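Local atomic coordinates of periplasmic binding protein/LacI transcriptional regulator (Alkaliphilus metalliredigens, PDB entry 3CTP), a protein that binds beta-D-xylulofuranose in the cleft of its periplasmic-binding-protein-like core and probably acts as a sugar-responsive, DNA-binding transcriptional repressor. Residues A[141-154]-A[284-296]. Sequence-based numbering, arbitrary orientation.
Sequences FENHILDNIITISS and QPIEALAYTIIEL. With XLF (beta-D-xylulofuranose), chain C.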
loop_
_atom_site.group_PDB
_atom_site.type_symbol
_atom_site.label_atom_id
_atom_site.label_comp_id
_atom_site.label_asym_id
_atom_site.label_seq_id
_atom_site.Cartn_x
_atom_site.Cartn_y
_atom_site.Cartn_z
ATOM N N PHE A 141 -17.522 -5.076 6.071
ATOM C CA PHE A 141 -16.818 -5.943 5.100
ATOM C C PHE A 141 -16.226 -7.187 5.807
ATOM O O PHE A 141 -15.460 -7.042 6.777
ATOM C CB PHE A 141 -15.731 -5.131 4.351
ATOM C CG PHE A 141 -14.889 -5.960 3.393
ATOM C CD1 PHE A 141 -15.461 -6.549 2.271
ATOM C CD2 PHE A 141 -13.530 -6.139 3.623
ATOM C CE1 PHE A 141 -14.662 -7.311 1.386
ATOM C CE2 PHE A 141 -12.735 -6.902 2.746
ATOM C CZ PHE A 141 -13.307 -7.478 1.643
ATOM N N GLU A 142 -16.641 -8.381 5.356
ATOM C CA GLU A 142 -16.165 -9.694 5.850
ATOM C C GLU A 142 -16.670 -10.177 7.184
ATOM O O GLU A 142 -17.319 -11.232 7.261
ATOM C CB GLU A 142 -14.641 -9.797 5.822
ATOM C CG GLU A 142 -14.163 -9.821 4.369
ATOM C CD GLU A 142 -12.668 -10.078 4.219
ATOM O OE1 GLU A 142 -12.239 -10.331 3.064
ATOM O OE2 GLU A 142 -11.936 -10.026 5.237
ATOM N N ASN A 143 -16.291 -9.486 8.261
ATOM C CA ASN A 143 -16.624 -10.018 9.570
ATOM C C ASN A 143 -17.992 -9.519 9.994
ATOM O O ASN A 143 -18.298 -8.326 9.867
ATOM C CB ASN A 143 -15.596 -9.562 10.613
ATOM C CG ASN A 143 -14.303 -10.343 10.556
ATOM O OD1 ASN A 143 -14.104 -11.212 9.711
ATOM N ND2 ASN A 143 -13.395 -10.025 11.486
ATOM N N HIS A 144 -18.788 -10.437 10.521
ATOM C CA HIS A 144 -20.125 -10.107 11.010
ATOM C C HIS A 144 -20.010 -9.368 12.327
ATOM O O HIS A 144 -19.256 -9.771 13.205
ATOM C CB HIS A 144 -20.916 -11.403 11.203
ATOM C CG HIS A 144 -21.283 -12.057 9.909
ATOM N ND1 HIS A 144 -20.416 -12.872 9.211
ATOM C CD2 HIS A 144 -22.409 -11.976 9.157
ATOM C CE1 HIS A 144 -20.989 -13.265 8.084
ATOM N NE2 HIS A 144 -22.198 -12.735 8.027
ATOM N N ILE A 145 -20.812 -8.325 12.504
ATOM C CA ILE A 145 -20.710 -7.520 13.706
ATOM C C ILE A 145 -21.905 -7.759 14.612
ATOM O O ILE A 145 -21.762 -8.315 15.719
ATOM C CB ILE A 145 -20.570 -6.039 13.317
ATOM C CG1 ILE A 145 -19.316 -5.894 12.483
ATOM C CG2 ILE A 145 -20.402 -5.171 14.581
ATOM C CD1 ILE A 145 -19.016 -4.441 12.093
ATOM N N LEU A 146 -23.071 -7.376 14.126
ATOM C CA LEU A 146 -24.314 -7.635 14.848
ATOM C C LEU A 146 -25.337 -8.066 13.823
ATOM O O LEU A 146 -25.176 -7.786 12.629
ATOM C CB LEU A 146 -24.804 -6.372 15.519
ATOM C CG LEU A 146 -23.959 -5.795 16.658
ATOM C CD1 LEU A 146 -24.453 -4.402 17.010
ATOM C CD2 LEU A 146 -23.976 -6.701 17.904
ATOM N N ASP A 147 -26.400 -8.717 14.288
ATOM C CA ASP A 147 -27.359 -9.280 13.358
ATOM C C ASP A 147 -28.094 -8.190 12.581
ATOM O O ASP A 147 -28.751 -8.475 11.564
ATOM C CB ASP A 147 -28.362 -10.151 14.126
ATOM C CG ASP A 147 -27.713 -11.382 14.719
ATOM O OD1 ASP A 147 -26.607 -11.728 14.267
ATOM O OD2 ASP A 147 -28.290 -11.997 15.639
ATOM N N ASN A 148 -28.000 -6.945 13.037
ATOM C CA ASN A 148 -28.701 -5.887 12.329
ATOM C C ASN A 148 -27.793 -5.019 11.465
ATOM O O ASN A 148 -28.193 -3.952 11.038
ATOM C CB ASN A 148 -29.564 -5.035 13.271
ATOM C CG ASN A 148 -28.748 -4.208 14.220
ATOM O OD1 ASN A 148 -27.566 -4.472 14.437
ATOM N ND2 ASN A 148 -29.383 -3.200 14.820
ATOM N N ILE A 149 -26.594 -5.533 11.152
ATOM C CA ILE A 149 -25.648 -4.841 10.248
ATOM C C ILE A 149 -25.344 -5.753 9.063
ATOM O O ILE A 149 -24.973 -6.913 9.247
ATOM C CB ILE A 149 -24.344 -4.494 11.004
ATOM C CG1 ILE A 149 -24.649 -3.426 12.071
ATOM C CG2 ILE A 149 -23.237 -4.026 10.030
ATOM C CD1 ILE A 149 -23.473 -3.198 13.033
ATOM N N ILE A 150 -25.534 -5.229 7.847
ATOM C CA ILE A 150 -25.286 -5.990 6.628
ATOM C C ILE A 150 -23.808 -6.275 6.479
ATOM O O ILE A 150 -22.991 -5.387 6.693
ATOM C CB ILE A 150 -25.691 -5.166 5.410
ATOM C CG1 ILE A 150 -27.223 -4.992 5.392
ATOM C CG2 ILE A 150 -25.226 -5.866 4.089
ATOM C CD1 ILE A 150 -27.702 -3.957 4.339
ATOM N N THR A 151 -23.471 -7.489 6.077
ATOM C CA THR A 151 -22.066 -7.881 5.850
ATOM C C THR A 151 -21.883 -8.206 4.360
ATOM O O THR A 151 -22.641 -9.024 3.783
ATOM C CB THR A 151 -21.726 -9.147 6.677
ATOM O OG1 THR A 151 -22.107 -8.952 8.048
ATOM C CG2 THR A 151 -20.242 -9.465 6.599
ATOM N N ILE A 152 -20.886 -7.574 3.728
ATOM C CA ILE A 152 -20.573 -7.787 2.324
ATOM C C ILE A 152 -19.225 -8.517 2.283
ATOM O O ILE A 152 -18.297 -8.162 3.011
ATOM C CB ILE A 152 -20.414 -6.415 1.584
ATOM C CG1 ILE A 152 -21.696 -5.556 1.660
ATOM C CG2 ILE A 152 -20.037 -6.620 0.113
ATOM C CD1 ILE A 152 -21.791 -4.597 2.933
ATOM N N SER A 153 -19.096 -9.506 1.421
ATOM C CA SER A 153 -17.846 -10.240 1.341
ATOM C C SER A 153 -17.683 -10.857 -0.019
ATOM O O SER A 153 -18.647 -10.893 -0.776
ATOM C CB SER A 153 -17.872 -11.326 2.404
ATOM O OG SER A 153 -16.627 -12.003 2.456
ATOM N N SER A 154 -16.474 -11.320 -0.359
ATOM C CA SER A 154 -16.339 -12.193 -1.517
ATOM C C SER A 154 -16.732 -13.615 -1.120
ATOM O O SER A 154 -16.883 -13.907 0.058
ATOM C CB SER A 154 -14.906 -12.210 -2.048
ATOM O OG SER A 154 -14.520 -10.923 -2.551
ATOM N N GLN A 284 -10.834 -11.322 -6.050
ATOM C CA GLN A 284 -11.962 -10.642 -5.396
ATOM C C GLN A 284 -12.416 -9.474 -6.244
ATOM O O GLN A 284 -11.573 -8.673 -6.697
ATOM C CB GLN A 284 -11.550 -10.083 -4.026
ATOM C CG GLN A 284 -11.220 -11.132 -2.999
ATOM C CD GLN A 284 -11.319 -10.566 -1.596
ATOM O OE1 GLN A 284 -12.410 -10.249 -1.141
ATOM N NE2 GLN A 284 -10.184 -10.483 -0.880
ATOM N N PRO A 285 -13.731 -9.373 -6.502
ATOM C CA PRO A 285 -14.191 -8.371 -7.468
ATOM C C PRO A 285 -14.339 -7.012 -6.810
ATOM O O PRO A 285 -15.428 -6.636 -6.342
ATOM C CB PRO A 285 -15.555 -8.907 -7.918
ATOM C CG PRO A 285 -16.055 -9.712 -6.722
ATOM C CD PRO A 285 -14.792 -10.320 -6.100
ATOM N N ILE A 286 -13.221 -6.287 -6.733
ATOM C CA ILE A 286 -13.188 -5.038 -5.983
ATOM C C ILE A 286 -14.264 -4.055 -6.455
ATOM O O ILE A 286 -14.912 -3.386 -5.639
ATOM C CB ILE A 286 -11.774 -4.399 -6.072
ATOM C CG1 ILE A 286 -10.798 -5.280 -5.268
ATOM C CG2 ILE A 286 -11.787 -2.995 -5.521
ATOM C CD1 ILE A 286 -9.322 -4.778 -5.262
ATOM N N GLU A 287 -14.456 -3.935 -7.771
ATOM C CA GLU A 287 -15.470 -2.982 -8.241
ATOM C C GLU A 287 -16.865 -3.364 -7.736
ATOM O O GLU A 287 -17.644 -2.491 -7.282
ATOM C CB GLU A 287 -15.489 -2.861 -9.777
ATOM C CG GLU A 287 -14.243 -2.187 -10.333
ATOM C CD GLU A 287 -14.308 -0.679 -10.273
ATOM O OE1 GLU A 287 -15.432 -0.122 -10.258
ATOM O OE2 GLU A 287 -13.231 -0.043 -10.267
ATOM N N ALA A 288 -17.227 -4.643 -7.853
ATOM C CA ALA A 288 -18.545 -5.069 -7.360
ATOM C C ALA A 288 -18.659 -4.920 -5.839
ATOM O O ALA A 288 -19.722 -4.543 -5.317
ATOM C CB ALA A 288 -18.838 -6.521 -7.762
ATOM N N LEU A 289 -17.593 -5.249 -5.111
ATOM C CA LEU A 289 -17.635 -5.103 -3.649
ATOM C C LEU A 289 -17.844 -3.643 -3.273
ATOM O O LEU A 289 -18.673 -3.326 -2.418
ATOM C CB LEU A 289 -16.321 -5.575 -3.025
ATOM C CG LEU A 289 -16.107 -7.085 -3.081
ATOM C CD1 LEU A 289 -14.626 -7.393 -2.811
ATOM C CD2 LEU A 289 -17.003 -7.799 -2.042
ATOM N N ALA A 290 -17.070 -2.749 -3.903
ATOM C CA ALA A 290 -17.145 -1.330 -3.556
ATOM C C ALA A 290 -18.498 -0.754 -3.920
ATOM O O ALA A 290 -19.098 0.006 -3.158
ATOM C CB ALA A 290 -16.010 -0.567 -4.292
ATOM N N TYR A 291 -18.980 -1.081 -5.118
ATOM C CA TYR A 291 -20.298 -0.647 -5.536
ATOM C C TYR A 291 -21.354 -1.061 -4.518
ATOM O O TYR A 291 -22.210 -0.253 -4.101
ATOM C CB TYR A 291 -20.641 -1.244 -6.919
ATOM C CG TYR A 291 -22.094 -1.067 -7.318
ATOM C CD1 TYR A 291 -22.526 0.102 -7.895
ATOM C CD2 TYR A 291 -23.021 -2.078 -7.099
ATOM C CE1 TYR A 291 -23.865 0.281 -8.242
ATOM C CE2 TYR A 291 -24.365 -1.916 -7.465
ATOM C CZ TYR A 291 -24.762 -0.733 -8.034
ATOM O OH TYR A 291 -26.083 -0.562 -8.406
ATOM N N THR A 292 -21.296 -2.321 -4.116
ATOM C CA THR A 292 -22.315 -2.899 -3.243
ATOM C C THR A 292 -22.270 -2.261 -1.857
ATOM O O THR A 292 -23.288 -1.924 -1.286
ATOM C CB THR A 292 -22.118 -4.419 -3.185
ATOM O OG1 THR A 292 -22.327 -4.926 -4.513
ATOM C CG2 THR A 292 -23.113 -5.093 -2.212
ATOM N N ILE A 293 -21.057 -2.097 -1.322
ATOM C CA ILE A 293 -20.909 -1.524 0.003
ATOM C C ILE A 293 -21.524 -0.124 0.015
ATOM O O ILE A 293 -22.282 0.239 0.932
ATOM C CB ILE A 293 -19.409 -1.448 0.347
ATOM C CG1 ILE A 293 -18.841 -2.848 0.619
ATOM C CG2 ILE A 293 -19.142 -0.475 1.482
ATOM C CD1 ILE A 293 -17.292 -2.908 0.689
ATOM N N ILE A 294 -21.207 0.676 -1.010
ATOM C CA ILE A 294 -21.726 2.040 -1.036
ATOM C C ILE A 294 -23.243 2.060 -1.299
ATOM O O ILE A 294 -23.989 2.808 -0.663
ATOM C CB ILE A 294 -20.962 2.858 -2.069
ATOM C CG1 ILE A 294 -19.552 3.119 -1.545
ATOM C CG2 ILE A 294 -21.707 4.164 -2.378
ATOM C CD1 ILE A 294 -19.495 3.965 -0.275
ATOM N N GLU A 295 -23.718 1.239 -2.227
ATOM C CA GLU A 295 -25.151 1.190 -2.495
ATOM C C GLU A 295 -25.918 0.884 -1.235
ATOM O O GLU A 295 -26.923 1.530 -0.949
ATOM C CB GLU A 295 -25.482 0.102 -3.517
ATOM C CG GLU A 295 -25.244 0.481 -4.967
ATOM C CD GLU A 295 -26.021 1.705 -5.413
ATOM O OE1 GLU A 295 -27.281 1.712 -5.337
ATOM O OE2 GLU A 295 -25.365 2.645 -5.853
ATOM N N LEU A 296 -25.456 -0.103 -0.475
ATOM C CA LEU A 296 -26.200 -0.533 0.715
ATOM C C LEU A 296 -26.065 0.501 1.834
ATOM O O LEU A 296 -27.037 0.805 2.538
ATOM C CB LEU A 296 -25.704 -1.895 1.189
ATOM C CG LEU A 296 -25.959 -3.017 0.196
ATOM C CD1 LEU A 296 -25.275 -4.311 0.646
ATOM C CD2 LEU A 296 -27.490 -3.250 0.056
HETATM O O4 XLF C . -9.385 -10.909 5.335
HETATM C C4 XLF C . -8.887 -11.345 4.068
HETATM C C5 XLF C . -7.409 -11.661 4.241
HETATM O O5 XLF C . -6.699 -10.616 3.567
HETATM C C3 XLF C . -8.917 -10.210 3.057
HETATM O O3 XLF C . -9.938 -10.405 2.069
HETATM C C2 XLF C . -7.540 -10.303 2.460
HETATM O O2 XLF C . -7.468 -11.375 1.497
HETATM C C1 XLF C . -7.076 -8.998 1.847
HETATM O O1 XLF C . -5.714 -9.137 1.414
HETATM O O HOH W 1 -13.866 -11.048 1.066
#
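Ser154 and Gln284 make the direct polar link: Ser154 OG donates to Gln284 OE1 at 2.6 Å, and a C=O...donor angle of 117° in the carbonyl plane puts the donor on a lone pair. A water also donates to Gln284 OE1 and to Glu142 OE1, while accepting from Ser154 N, so Glu142 and Gln284, both of the sugar pocket, are bridged although their oxygens stand 4.2 Å apart (Glu142 OE1 to Gln284 OE1).

Glu142 and Gln284 also meet the sugar. Glu142 accepts from xylulofuranose O3 through OE1 (2.5 Å) and from O4 through OE2 (2.7 Å), and Gln284 NE2 donates to the same O3 at 3.0 Å. Gln284 OE1 lies at the edge of the Phe141 ring near CZ, with ring and amide planes 12° apart, so this is not a stack; CG of Glu142 lies over one ring face.

Apolar contacts continue along strand 151-154 and residues 286-296 of helix 286-302, which run antiparallel at 175° with axes approaching to 8.9 Å. Ile152 CG2, anti to the backbone N, reaches Leu289 CD2 at 3.9 Å and also meets Ile293 CG1; Leu296 CD1 touches both Ile152 CG1 and Ile150 CG2, 3.8 Å from Ile150 CG2.

Here a helix packs on a strand of the mixed sheet in one lobe of the periplasmic-binding-protein fold. Ser154 and the water hold Gln284 OE1, and Asp267 also takes a bond from NE2, which probably fixes the amide so that NE2 faces the sugar, consistent with second-shell positioning of a ligand-binding group.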